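Local coordinates for protein cellulose 1,4-beta-cellobiosidase (Thermobifida fusca, PDB 4JJJ) that probably hydrolyses cellulose, releasing cellobiose, through the family 48 glycoside hydrolase domain described here, one part of a longer secreted enzyme, at residues A[3-14]-A[59-67]. The protein carries 1 engineered substitution. Residues are numbered along the deposited sequence; the frame is centred on the assembly and turned at random.
Sequences DQAFLEQYEKIK and LEAYYGRVT. With ZN (zinc ion), chain P.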
ATOM      1  N   ASP A   3       1.864  20.904  19.534  1.00 16.79           N
ATOM      2  CA  ASP A   3       0.956  19.941  20.135  1.00 17.76           C
ATOM      3  C   ASP A   3      -0.473  20.573  20.047  1.00 14.50           C
ATOM      4  O   ASP A   3      -1.422  19.831  19.845  1.00 14.31           O
ATOM      5  CB  ASP A   3       1.352  19.580  21.580  1.00 21.88           C
ATOM      6  CG  ASP A   3       2.154  18.183  21.723  1.00 23.49           C
ATOM      7  OD1 ASP A   3       2.767  18.087  22.866  1.00 25.89           O
ATOM      8  OD2 ASP A   3       2.229  17.252  20.776  1.00 21.26           O
ATOM      9  N   GLN A   4      -0.608  21.893  20.117  1.00 14.05           N
ATOM     10  CA  GLN A   4      -1.931  22.589  19.887  1.00 15.64           C
ATOM     11  C   GLN A   4      -2.403  22.400  18.447  1.00 12.66           C
ATOM     12  O   GLN A   4      -3.542  22.058  18.225  1.00  8.48           O
ATOM     13  CB  GLN A   4      -1.916  24.101  20.180  1.00 22.11           C
ATOM     14  CG  GLN A   4      -2.623  24.365  21.512  1.00 33.23           C
ATOM     15  CD  GLN A   4      -2.078  23.488  22.645  1.00 38.93           C
ATOM     16  OE1 GLN A   4      -2.647  22.417  22.999  1.00 38.04           O
ATOM     17  NE2 GLN A   4      -0.927  23.933  23.228  1.00 50.50           N
ATOM     18  N   ALA A   5      -1.403  22.461  17.556  1.00  9.58           N
ATOM     19  CA  ALA A   5      -1.696  22.243  16.079  1.00  8.11           C
ATOM     20  C   ALA A   5      -2.114  20.809  15.857  1.00  7.51           C
ATOM     21  O   ALA A   5      -3.054  20.570  15.049  1.00  7.69           O
ATOM     22  CB  ALA A   5      -0.546  22.641  15.226  1.00  8.28           C
ATOM     23  N   PHE A   6      -1.399  19.863  16.489  1.00  6.75           N
ATOM     24  CA  PHE A   6      -1.817  18.456  16.414  1.00  6.96           C
ATOM     25  C   PHE A   6      -3.282  18.348  16.858  1.00  7.56           C
ATOM     26  O   PHE A   6      -4.098  17.736  16.219  1.00  6.50           O
ATOM     27  CB  PHE A   6      -0.922  17.556  17.256  1.00  8.26           C
ATOM     28  CG  PHE A   6      -1.542  16.210  17.475  1.00  8.01           C
ATOM     29  CD1 PHE A   6      -1.620  15.294  16.482  1.00  8.08           C
ATOM     30  CD2 PHE A   6      -2.093  15.908  18.700  1.00  8.43           C
ATOM     31  CE1 PHE A   6      -2.292  14.061  16.681  1.00  7.95           C
ATOM     32  CE2 PHE A   6      -2.708  14.700  18.909  1.00  8.27           C
ATOM     33  CZ  PHE A   6      -2.841  13.787  17.924  1.00  7.76           C
ATOM     34  N   LEU A   7      -3.577  18.889  18.033  1.00  7.52           N
ATOM     35  CA  LEU A   7      -4.911  18.603  18.573  1.00  6.82           C
ATOM     36  C   LEU A   7      -5.968  19.276  17.655  1.00  6.06           C
ATOM     37  O   LEU A   7      -7.025  18.707  17.520  1.00  6.91           O
ATOM     38  CB  LEU A   7      -5.001  19.086  20.040  1.00  7.96           C
ATOM     39  CG  LEU A   7      -4.349  18.206  21.058  1.00  8.32           C
ATOM     40  CD1 LEU A   7      -4.129  19.067  22.355  1.00 10.35           C
ATOM     41  CD2 LEU A   7      -5.127  16.842  21.206  1.00  9.65           C
ATOM     42  N   GLU A   8      -5.674  20.406  17.084  1.00  6.21           N
ATOM     43  CA  GLU A   8      -6.624  21.101  16.192  1.00  6.63           C
ATOM     44  C   GLU A   8      -6.923  20.235  14.963  1.00  6.36           C
ATOM     45  O   GLU A   8      -8.069  20.073  14.561  1.00  6.34           O
ATOM     46  CB  GLU A   8      -6.108  22.456  15.803  1.00  7.38           C
ATOM     47  CG  GLU A   8      -6.905  23.112  14.726  1.00  9.50           C
ATOM     48  CD  GLU A   8      -6.396  24.447  14.401  1.00 13.23           C
ATOM     49  OE1 GLU A   8      -5.158  24.649  14.075  1.00 13.45           O
ATOM     50  OE2 GLU A   8      -7.394  25.314  14.353  1.00 17.73           O
ATOM     51  N   GLN A   9      -5.851  19.775  14.334  1.00  6.18           N
ATOM     52  CA  GLN A   9      -5.990  18.900  13.161  1.00  5.93           C
ATOM     53  C   GLN A   9      -6.696  17.597  13.511  1.00  5.51           C
ATOM     54  O   GLN A   9      -7.595  17.141  12.777  1.00  6.30           O
ATOM     55  CB  GLN A   9      -4.563  18.676  12.598  1.00  6.10           C
ATOM     56  CG  GLN A   9      -4.486  17.794  11.355  1.00  6.05           C
ATOM     57  CD  GLN A   9      -5.078  18.370  10.095  1.00  5.89           C
ATOM     58  OE1 GLN A   9      -5.654  19.481  10.044  1.00  6.62           O
ATOM     59  NE2 GLN A   9      -4.942  17.599   9.014  1.00  6.44           N
ATOM     60  N   TYR A  10      -6.300  16.917  14.623  1.00  5.32           N
ATOM     61  CA  TYR A  10      -6.948  15.752  15.136  1.00  5.23           C
ATOM     62  C   TYR A  10      -8.452  16.000  15.237  1.00  5.05           C
ATOM     63  O   TYR A  10      -9.279  15.189  14.827  1.00  5.06           O
ATOM     64  CB  TYR A  10      -6.321  15.366  16.464  1.00  5.12           C
ATOM     65  CG  TYR A  10      -6.961  14.194  17.138  1.00  5.38           C
ATOM     66  CD1 TYR A  10      -8.062  14.389  17.962  1.00  5.30           C
ATOM     67  CD2 TYR A  10      -6.559  12.875  16.905  1.00  5.32           C
ATOM     68  CE1 TYR A  10      -8.711  13.320  18.553  1.00  5.32           C
ATOM     69  CE2 TYR A  10      -7.192  11.828  17.459  1.00  5.31           C
ATOM     70  CZ  TYR A  10      -8.285  11.978  18.312  1.00  5.81           C
ATOM     71  OH  TYR A  10      -8.892  10.891  18.912  1.00  6.16           O
ATOM     72  N   GLU A  11      -8.837  17.115  15.899  1.00  5.26           N
ATOM     73  CA  GLU A  11     -10.248  17.434  16.085  1.00  5.64           C
ATOM     74  C   GLU A  11     -11.008  17.573  14.809  1.00  5.32           C
ATOM     75  O   GLU A  11     -12.105  17.074  14.680  1.00  5.98           O
ATOM     76  CB  GLU A  11     -10.384  18.684  17.001  1.00  5.63           C
ATOM     77  CG  GLU A  11     -11.797  18.886  17.576  1.00  6.43           C
ATOM     78  CD  GLU A  11     -12.806  19.446  16.581  1.00  6.73           C
ATOM     79  OE1 GLU A  11     -12.477  20.101  15.566  1.00  6.64           O
ATOM     80  OE2 GLU A  11     -14.005  19.202  16.860  1.00  6.06           O
ATOM     81  N   LYS A  12     -10.413  18.191  13.831  1.00  6.32           N
ATOM     82  CA  LYS A  12     -11.031  18.260  12.489  1.00  5.67           C
ATOM     83  C   LYS A  12     -11.306  16.893  11.842  1.00  5.65           C
ATOM     84  O   LYS A  12     -12.319  16.619  11.314  1.00  6.26           O
ATOM     85  CB  LYS A  12     -10.167  19.117  11.559  1.00  6.45           C
ATOM     86  CG  LYS A  12     -10.164  20.632  11.813  1.00  7.24           C
ATOM     87  CD  LYS A  12      -9.088  21.357  11.018  1.00  7.77           C
ATOM     88  CE  LYS A  12      -8.951  22.833  11.240  1.00  8.87           C
ATOM     89  NZ  LYS A  12      -7.926  23.436  10.399  1.00  8.31           N
ATOM     90  N   ILE A  13     -10.299  16.028  11.954  1.00  5.41           N
ATOM     91  CA  ILE A  13     -10.374  14.698  11.355  1.00  5.45           C
ATOM     92  C   ILE A  13     -11.496  13.932  12.038  1.00  5.48           C
ATOM     93  O   ILE A  13     -12.250  13.136  11.446  1.00  5.78           O
ATOM     94  CB  ILE A  13      -8.995  14.028  11.438  1.00  6.27           C
ATOM     95  CG1 ILE A  13      -7.980  14.699  10.570  1.00  6.21           C
ATOM     96  CG2 ILE A  13      -9.160  12.616  10.949  1.00  7.46           C
ATOM     97  CD1 ILE A  13      -6.602  14.259  10.789  1.00  6.63           C
ATOM     98  N   LYS A  14     -11.638  14.083  13.366  1.00  5.33           N
ATOM     99  CA  LYS A  14     -12.560  13.273  14.149  1.00  6.09           C
ATOM    100  C   LYS A  14     -13.964  13.944  14.283  1.00  6.93           C
ATOM    101  O   LYS A  14     -14.853  13.278  14.870  1.00  9.93           O
ATOM    102  CB  LYS A  14     -11.971  13.006  15.549  1.00  5.99           C
ATOM    103  CG  LYS A  14     -10.673  12.233  15.540  1.00  6.61           C
ATOM    104  CD  LYS A  14     -10.857  10.810  15.057  1.00  7.07           C
ATOM    105  CE  LYS A  14     -11.806   9.998  15.849  1.00  7.41           C
ATOM    106  NZ  LYS A  14     -11.457   9.852  17.270  1.00  7.71           N
ATOM    107  N   LEU A  59      -2.995   7.986  14.016  1.00  4.73           N
ATOM    108  CA  LEU A  59      -3.554   9.167  14.594  1.00  5.51           C
ATOM    109  C   LEU A  59      -3.947   8.935  16.047  1.00  5.58           C
ATOM    110  O   LEU A  59      -3.664   9.799  16.902  1.00  6.16           O
ATOM    111  CB  LEU A  59      -4.805   9.510  13.818  1.00  6.66           C
ATOM    112  CG  LEU A  59      -5.540  10.825  14.197  1.00  6.62           C
ATOM    113  CD1 LEU A  59      -4.767  12.036  13.736  1.00  7.01           C
ATOM    114  CD2 LEU A  59      -6.935  10.822  13.625  1.00  7.63           C
ATOM    115  N   GLU A  60      -4.586   7.808  16.319  1.00  5.59           N
ATOM    116  CA  GLU A  60      -4.962   7.525  17.700  1.00  5.86           C
ATOM    117  C   GLU A  60      -3.810   7.190  18.590  1.00  5.98           C
ATOM    118  O   GLU A  60      -3.903   7.447  19.792  1.00  7.28           O
ATOM    119  CB  GLU A  60      -6.079   6.435  17.729  1.00  6.06           C
ATOM    120  CG  GLU A  60      -7.360   6.816  16.994  1.00  6.68           C
ATOM    121  CD  GLU A  60      -8.141   7.963  17.519  1.00  7.16           C
ATOM    122  OE1 GLU A  60      -7.577   8.823  18.279  1.00  6.32           O
ATOM    123  OE2 GLU A  60      -9.315   8.037  17.094  1.00  7.57           O
ATOM    124  N   ALA A  61      -2.706   6.697  18.012  1.00  5.60           N
ATOM    125  CA  ALA A  61      -1.553   6.429  18.888  1.00  5.91           C
ATOM    126  C   ALA A  61      -0.965   7.747  19.357  1.00  5.51           C
ATOM    127  O   ALA A  61      -0.559   7.930  20.536  1.00  6.14           O
ATOM    128  CB  ALA A  61      -0.514   5.560  18.134  1.00  6.20           C
ATOM    129  N   TYR A  62      -0.828   8.726  18.471  1.00  5.72           N
ATOM    130  CA  TYR A  62      -0.370  10.074  18.851  1.00  5.85           C
ATOM    131  C   TYR A  62      -1.374  10.730  19.787  1.00  5.70           C
ATOM    132  O   TYR A  62      -0.963  11.414  20.713  1.00  6.67           O
ATOM    133  CB  TYR A  62      -0.099  10.980  17.660  1.00  6.18           C
ATOM    134  CG  TYR A  62       1.370  10.979  17.238  1.00  7.00           C
ATOM    135  CD1 TYR A  62       1.758  10.466  16.024  1.00  7.93           C
ATOM    136  CD2 TYR A  62       2.297  11.493  18.084  1.00  7.56           C
ATOM    137  CE1 TYR A  62       3.082  10.464  15.631  1.00  8.05           C
ATOM    138  CE2 TYR A  62       3.648  11.473  17.721  1.00  8.32           C
ATOM    139  CZ  TYR A  62       4.034  10.978  16.458  1.00  9.15           C
ATOM    140  OH  TYR A  62       5.381  10.867  16.028  1.00 10.57           O
ATOM    141  N   TYR A  63      -2.648  10.500  19.625  1.00  6.65           N
ATOM    142  CA  TYR A  63      -3.602  10.955  20.602  1.00  6.75           C
ATOM    143  C   TYR A  63      -3.322  10.377  21.980  1.00  7.41           C
ATOM    144  O   TYR A  63      -3.356  11.111  22.991  1.00  6.91           O
ATOM    145  CB  TYR A  63      -5.047  10.677  20.154  1.00  6.57           C
ATOM    146  CG  TYR A  63      -6.088  11.314  21.104  1.00  6.67           C
ATOM    147  CD1 TYR A  63      -6.318  12.682  21.033  1.00  7.53           C
ATOM    148  CD2 TYR A  63      -6.668  10.562  22.080  1.00  7.17           C
ATOM    149  CE1 TYR A  63      -7.252  13.259  21.884  1.00  7.11           C
ATOM    150  CE2 TYR A  63      -7.609  11.111  22.959  1.00  7.48           C
ATOM    151  CZ  TYR A  63      -7.863  12.452  22.838  1.00  7.92           C
ATOM    152  OH  TYR A  63      -8.741  13.136  23.739  1.00  8.70           O
ATOM    153  N   GLY A  64      -3.063   9.083  22.085  1.00  6.91           N
ATOM    154  CA  GLY A  64      -2.570   8.511  23.333  1.00  7.79           C
ATOM    155  C   GLY A  64      -1.354   9.114  23.905  1.00  9.25           C
ATOM    156  O   GLY A  64      -1.247   9.326  25.103  1.00 10.12           O
ATOM    157  N   ARG A  65      -0.382   9.425  23.070  1.00  8.15           N
ATOM    158  CA  ARG A  65       0.839  10.076  23.525  1.00  8.47           C
ATOM    159  C   ARG A  65       0.549  11.394  24.184  1.00  8.68           C
ATOM    160  O   ARG A  65       1.040  11.696  25.283  1.00  8.75           O
ATOM    161  CB  ARG A  65       1.843  10.313  22.399  1.00  9.84           C
ATOM    162  CG  ARG A  65       3.126  10.993  22.835  1.00 11.35           C
ATOM    163  CD  ARG A  65       4.125  11.327  21.724  1.00 10.60           C
ATOM    164  NE  ARG A  65       5.346  11.781  22.387  1.00 13.99           N
ATOM    165  CZ  ARG A  65       5.527  12.975  22.895  1.00 14.51           C
ATOM    166  NH1 ARG A  65       4.741  14.037  22.641  1.00 15.68           N
ATOM    167  NH2 ARG A  65       6.614  13.133  23.633  1.00 17.97           N
ATOM    168  N   VAL A  66      -0.306  12.149  23.535  1.00  7.78           N
ATOM    169  CA  VAL A  66      -0.515  13.520  23.907  1.00  9.80           C
ATOM    170  C   VAL A  66      -1.450  13.565  25.154  1.00  9.73           C
ATOM    171  O   VAL A  66      -1.272  14.451  26.036  1.00 12.95           O
ATOM    172  CB  VAL A  66      -1.123  14.349  22.725  1.00 10.54           C
ATOM    173  CG1 VAL A  66      -1.664  15.669  23.200  1.00 13.88           C
ATOM    174  CG2 VAL A  66      -0.034  14.602  21.656  1.00  9.96           C
ATOM    175  N   THR A  67      -2.375  12.669  25.269  1.00  9.14           N
ATOM    176  CA  THR A  67      -3.418  12.760  26.306  1.00 10.80           C
ATOM    177  C   THR A  67      -3.364  11.688  27.362  1.00 11.36           C
ATOM    178  O   THR A  67      -4.027  11.783  28.424  1.00 13.09           O
ATOM    179  CB  THR A  67      -4.843  12.706  25.722  1.00 10.33           C
ATOM    180  OG1 THR A  67      -5.114  11.398  25.136  1.00  8.72           O
ATOM    181  CG2 THR A  67      -5.105  13.823  24.738  1.00 10.43           C
TER
HETATM  182 ZN    ZN P 715     -15.550  20.060  16.099  1.00  7.60          ZN
HETATM  183  O   HOH W   1       3.263  14.746  20.367  1.00 12.87           O
HETATM  184  O   HOH W   2       4.642  16.324  23.853  1.00 31.84           O
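Tyr10 packs against Leu59, Glu60 and Tyr63, and its side chain carries much of the packing between helix 3-14 and helix 59-67. Its CA–CB bond points at helix 59-67, and CG anti to the backbone N (chi1 177°) lays the ring against those three residues, while CB sits over the rim of one face of the Phe6 ring. CD2 meets Leu59 CG at 3.5 Å, and CE2 touches Tyr63 CB. One face takes the Tyr63 ring in an offset stack, planes at 14°, in which CD1, CE1 and CZ all meet Tyr63 CD1, CZ at 3.4 Å; Lys14 CG lies over the rim of the opposite face. At the tip, Tyr10 OH donates to the syn lone pair of Glu60 OE1, in plane at the ring edge, over a short 2.5 Å, and receives a weak hydrogen bond from Lys14 NZ. The other carboxylate oxygen, Glu60 OE2, forms a salt bridge with Lys14 NZ at 2.8 Å, for which the lysine chain curls back at chi2, chi3 and chi4. Replacing Tyr10 by an alanine would probably leave Glu60 OE1 without its donor and open a gap beside Leu59 and Tyr63. Leu59 is a knob among Phe6, Tyr10, Ile13 and Lys14. Reciprocally, Phe6 enters a hole formed by Leu59, Tyr62, Tyr63 and Val66. Farther along, two waters bridge the Asp3 carboxylate to Arg65 NH1. Glu11 binds a zinc ion together with Asp15, away from helix 59-67. The two helices cross at -135° with axes 11.2 Å apart, within the (α/α)6 barrel of the family 48 domain; helix 620-637 packs on Phe6, Ile13 and Tyr62, helix 71-83 touches Glu60 and Tyr63, and helix 223-242 lies against Ala61.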